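PDB 5BP8: Ent-copalyl diphosphate synthase from Streptomyces platensis, which is a single-chain, mostly helical protein of the terpene cyclase class, related in part of its sequence to squalene-hopene cyclases. Local coordinates for residues P212-A225 against A235-A247. Residues are numbered along the deposited sequence; the frame is centred on the assembly and turned at random. Where two conformers were deposited one is given.
Sequences PHNGSVGCSPAATA and AAPGVAYLRDVQA
Two consecutive helices of this alpha-helical fold, 221-228 and 237-249, pack together here, and Tyr241 of the second wedges its ring between the first and the loop before it. The axes of 221-225 and 237-247 run roughly antiparallel, at 145°. Tyr241 has CG anti to its backbone N (chi1 166°), which sends the ring into that loop. Ser216 CB sits over the centre of one face of the Tyr241 ring, 3.3 Å from its centroid, as a CH-pi contact. Val245 CG2 lies on the opposite face, nearer the rim. Thr224 OG1 comes obliquely to within 3.4 Å of Tyr241 CE2. This hydroxyl donates to Ser220 O and accepts from Val217 N, so it ties the loop to the first turn of its helix. The type II turn His213-Ser216 brings Gly215 against the start of the second helix, with Gly215 CA 3.8 Å from Pro237 CB. Leu242 CD2 rests 3.5 Å from Pro221 O, and CD1 packs beside Ala225. A water donates to both Pro212 O and Asp244 OD2, bridging the loop to the second helix. Tyr241 OH is hydrogen-bonded to Thr257 O, in the loop after helix 237-249. Helix 31-40 packs against Pro221, Ala222 and Ala225, while Leu228 touches Val239 and Leu242.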
# COMPACT_ATOMS: atom_id res chain seq x y z
N PRO A 212 -6.41 -18.13 -3.46
CA PRO A 212 -7.21 -18.42 -2.29
C PRO A 212 -8.36 -17.47 -1.98
O PRO A 212 -9.00 -17.62 -0.94
CB PRO A 212 -6.18 -18.29 -1.16
CG PRO A 212 -5.30 -17.19 -1.63
CD PRO A 212 -5.25 -17.30 -3.13
N HIS A 213 -8.66 -16.55 -2.89
CA HIS A 213 -9.53 -15.42 -2.58
C HIS A 213 -10.73 -15.33 -3.50
O HIS A 213 -11.24 -14.25 -3.76
CB HIS A 213 -8.74 -14.14 -2.62
CG HIS A 213 -8.09 -13.87 -3.93
ND1 HIS A 213 -7.28 -14.78 -4.57
CD2 HIS A 213 -8.09 -12.77 -4.70
CE1 HIS A 213 -6.80 -14.25 -5.68
NE2 HIS A 213 -7.30 -13.04 -5.79
N ASN A 214 -11.21 -16.48 -3.99
CA ASN A 214 -12.47 -16.44 -4.75
C ASN A 214 -13.56 -15.72 -3.97
O ASN A 214 -13.74 -15.94 -2.77
CB ASN A 214 -12.92 -17.85 -5.10
CG ASN A 214 -12.15 -18.43 -6.26
OD1 ASN A 214 -11.93 -17.76 -7.25
ND2 ASN A 214 -11.73 -19.68 -6.13
N GLY A 215 -14.30 -14.87 -4.66
CA GLY A 215 -15.36 -14.07 -4.05
C GLY A 215 -14.95 -12.66 -3.61
O GLY A 215 -15.83 -11.81 -3.38
N SER A 216 -13.65 -12.42 -3.45
CA SER A 216 -13.18 -11.07 -3.14
C SER A 216 -13.49 -10.11 -4.28
O SER A 216 -13.51 -10.50 -5.47
CB SER A 216 -11.68 -11.04 -2.84
OG SER A 216 -10.92 -11.50 -3.95
N VAL A 217 -13.75 -8.86 -3.92
CA VAL A 217 -14.05 -7.80 -4.87
C VAL A 217 -12.92 -6.78 -4.81
O VAL A 217 -12.69 -6.16 -3.75
CB VAL A 217 -15.38 -7.12 -4.55
CG1 VAL A 217 -15.63 -5.90 -5.46
CG2 VAL A 217 -16.50 -8.14 -4.69
N GLY A 218 -12.19 -6.64 -5.91
CA GLY A 218 -11.03 -5.78 -5.93
C GLY A 218 -10.01 -6.05 -4.83
O GLY A 218 -9.36 -5.13 -4.39
N CYS A 219 -9.86 -7.31 -4.38
CA CYS A 219 -8.95 -7.63 -3.27
C CYS A 219 -9.11 -6.71 -2.03
O CYS A 219 -8.11 -6.40 -1.36
CB CYS A 219 -7.48 -7.63 -3.73
SG CYS A 219 -7.12 -8.92 -4.96
N SER A 220 -10.36 -6.31 -1.74
CA SER A 220 -10.69 -5.45 -0.61
C SER A 220 -11.70 -6.13 0.28
O SER A 220 -12.82 -6.44 -0.18
CB SER A 220 -11.37 -4.17 -1.10
OG SER A 220 -11.91 -3.46 0.00
N PRO A 221 -11.38 -6.31 1.56
CA PRO A 221 -12.44 -6.82 2.44
C PRO A 221 -13.66 -5.89 2.50
O PRO A 221 -14.81 -6.36 2.48
CB PRO A 221 -11.74 -6.93 3.79
CG PRO A 221 -10.33 -7.16 3.44
CD PRO A 221 -10.08 -6.28 2.25
N ALA A 222 -13.44 -4.58 2.61
CA ALA A 222 -14.56 -3.64 2.67
C ALA A 222 -15.45 -3.70 1.41
O ALA A 222 -16.67 -3.71 1.51
CB ALA A 222 -14.04 -2.20 2.86
N ALA A 223 -14.83 -3.70 0.23
CA ALA A 223 -15.60 -3.73 -1.03
C ALA A 223 -16.41 -5.02 -1.11
O ALA A 223 -17.54 -5.03 -1.60
CB ALA A 223 -14.66 -3.60 -2.23
N THR A 224 -15.80 -6.12 -0.64
CA THR A 224 -16.45 -7.42 -0.64
C THR A 224 -17.66 -7.41 0.28
O THR A 224 -18.72 -7.96 -0.08
CB THR A 224 -15.49 -8.57 -0.24
OG1 THR A 224 -14.30 -8.53 -1.07
CG2 THR A 224 -16.16 -9.92 -0.40
N ALA A 225 -17.54 -6.78 1.44
CA ALA A 225 -18.66 -6.64 2.35
C ALA A 225 -19.80 -5.84 1.70
O ALA A 225 -20.97 -6.17 1.88
CB ALA A 225 -18.21 -5.97 3.65
N ALA A 235 -22.95 -19.47 2.06
CA ALA A 235 -22.15 -20.30 1.18
C ALA A 235 -21.44 -19.48 0.10
O ALA A 235 -20.76 -20.04 -0.75
CB ALA A 235 -23.00 -21.37 0.54
N ALA A 236 -21.62 -18.16 0.12
CA ALA A 236 -21.03 -17.31 -0.91
C ALA A 236 -19.52 -17.36 -0.76
O ALA A 236 -18.99 -17.33 0.36
CB ALA A 236 -21.54 -15.89 -0.78
N PRO A 237 -18.80 -17.49 -1.88
CA PRO A 237 -17.34 -17.42 -1.80
C PRO A 237 -16.83 -16.17 -1.10
O PRO A 237 -15.85 -16.23 -0.35
CB PRO A 237 -16.91 -17.46 -3.27
CG PRO A 237 -18.00 -18.24 -3.93
CD PRO A 237 -19.26 -17.87 -3.23
N GLY A 238 -17.49 -15.04 -1.31
CA GLY A 238 -17.06 -13.80 -0.65
C GLY A 238 -17.10 -13.88 0.86
O GLY A 238 -16.30 -13.25 1.55
N VAL A 239 -18.06 -14.64 1.38
CA VAL A 239 -18.12 -14.88 2.80
C VAL A 239 -16.90 -15.65 3.29
O VAL A 239 -16.35 -15.32 4.34
CB VAL A 239 -19.44 -15.60 3.20
CG1 VAL A 239 -19.40 -16.02 4.66
CG2 VAL A 239 -20.62 -14.66 2.97
N ALA A 240 -16.45 -16.65 2.53
CA ALA A 240 -15.28 -17.42 2.90
C ALA A 240 -14.03 -16.55 2.87
O ALA A 240 -13.14 -16.68 3.73
CB ALA A 240 -15.10 -18.60 1.95
N TYR A 241 -13.94 -15.67 1.87
CA TYR A 241 -12.80 -14.73 1.83
C TYR A 241 -12.76 -13.87 3.10
O TYR A 241 -11.72 -13.81 3.77
CB TYR A 241 -12.91 -13.89 0.59
CG TYR A 241 -12.04 -12.66 0.53
CD1 TYR A 241 -10.69 -12.74 0.20
CD2 TYR A 241 -12.60 -11.39 0.73
CE1 TYR A 241 -9.90 -11.56 0.13
CE2 TYR A 241 -11.84 -10.24 0.63
CZ TYR A 241 -10.50 -10.33 0.33
OH TYR A 241 -9.80 -9.15 0.21
N LEU A 242 -13.88 -13.24 3.45
CA LEU A 242 -13.94 -12.40 4.65
C LEU A 242 -13.60 -13.20 5.91
O LEU A 242 -12.82 -12.73 6.76
CB LEU A 242 -15.30 -11.71 4.79
CG LEU A 242 -15.54 -10.61 3.77
CD1 LEU A 242 -16.92 -10.00 3.96
CD2 LEU A 242 -14.47 -9.54 3.87
N ARG A 243 -14.16 -14.41 6.02
CA ARG A 243 -13.84 -15.27 7.16
C ARG A 243 -12.35 -15.59 7.23
O ARG A 243 -11.74 -15.50 8.30
CB ARG A 243 -14.68 -16.56 7.13
CG ARG A 243 -16.15 -16.28 7.40
CD ARG A 243 -17.05 -17.49 7.10
NE ARG A 243 -18.40 -17.32 7.64
CZ ARG A 243 -19.42 -18.15 7.43
NH1 ARG A 243 -19.29 -19.24 6.68
NH2 ARG A 243 -20.60 -17.88 7.97
N ASP A 244 -11.77 -15.97 6.10
CA ASP A 244 -10.34 -16.33 6.07
C ASP A 244 -9.46 -15.15 6.46
O ASP A 244 -8.50 -15.29 7.22
CB ASP A 244 -9.92 -16.82 4.70
CG ASP A 244 -10.42 -18.23 4.39
OD1 ASP A 244 -10.77 -18.98 5.33
OD2 ASP A 244 -10.45 -18.57 3.19
N VAL A 245 -9.78 -13.98 5.91
CA VAL A 245 -8.94 -12.82 6.14
C VAL A 245 -8.96 -12.42 7.61
O VAL A 245 -7.90 -12.23 8.23
CB VAL A 245 -9.36 -11.65 5.23
CG1 VAL A 245 -8.64 -10.37 5.61
CG2 VAL A 245 -9.11 -11.99 3.77
N GLN A 246 -10.15 -12.33 8.20
CA GLN A 246 -10.25 -11.89 9.59
C GLN A 246 -9.59 -12.92 10.53
O GLN A 246 -8.91 -12.55 11.52
CB GLN A 246 -11.70 -11.55 9.98
CG GLN A 246 -12.65 -12.71 10.20
CD GLN A 246 -12.46 -13.38 11.55
OE1 GLN A 246 -12.11 -12.75 12.54
NE2 GLN A 246 -12.72 -14.68 11.59
N ALA A 247 -9.76 -14.21 10.20
CA ALA A 247 -9.22 -15.29 11.01
C ALA A 247 -7.71 -15.24 11.07
O ALA A 247 -7.10 -15.50 12.11
CB ALA A 247 -9.68 -16.64 10.47
O HOH W 1 -11.00 -17.27 0.85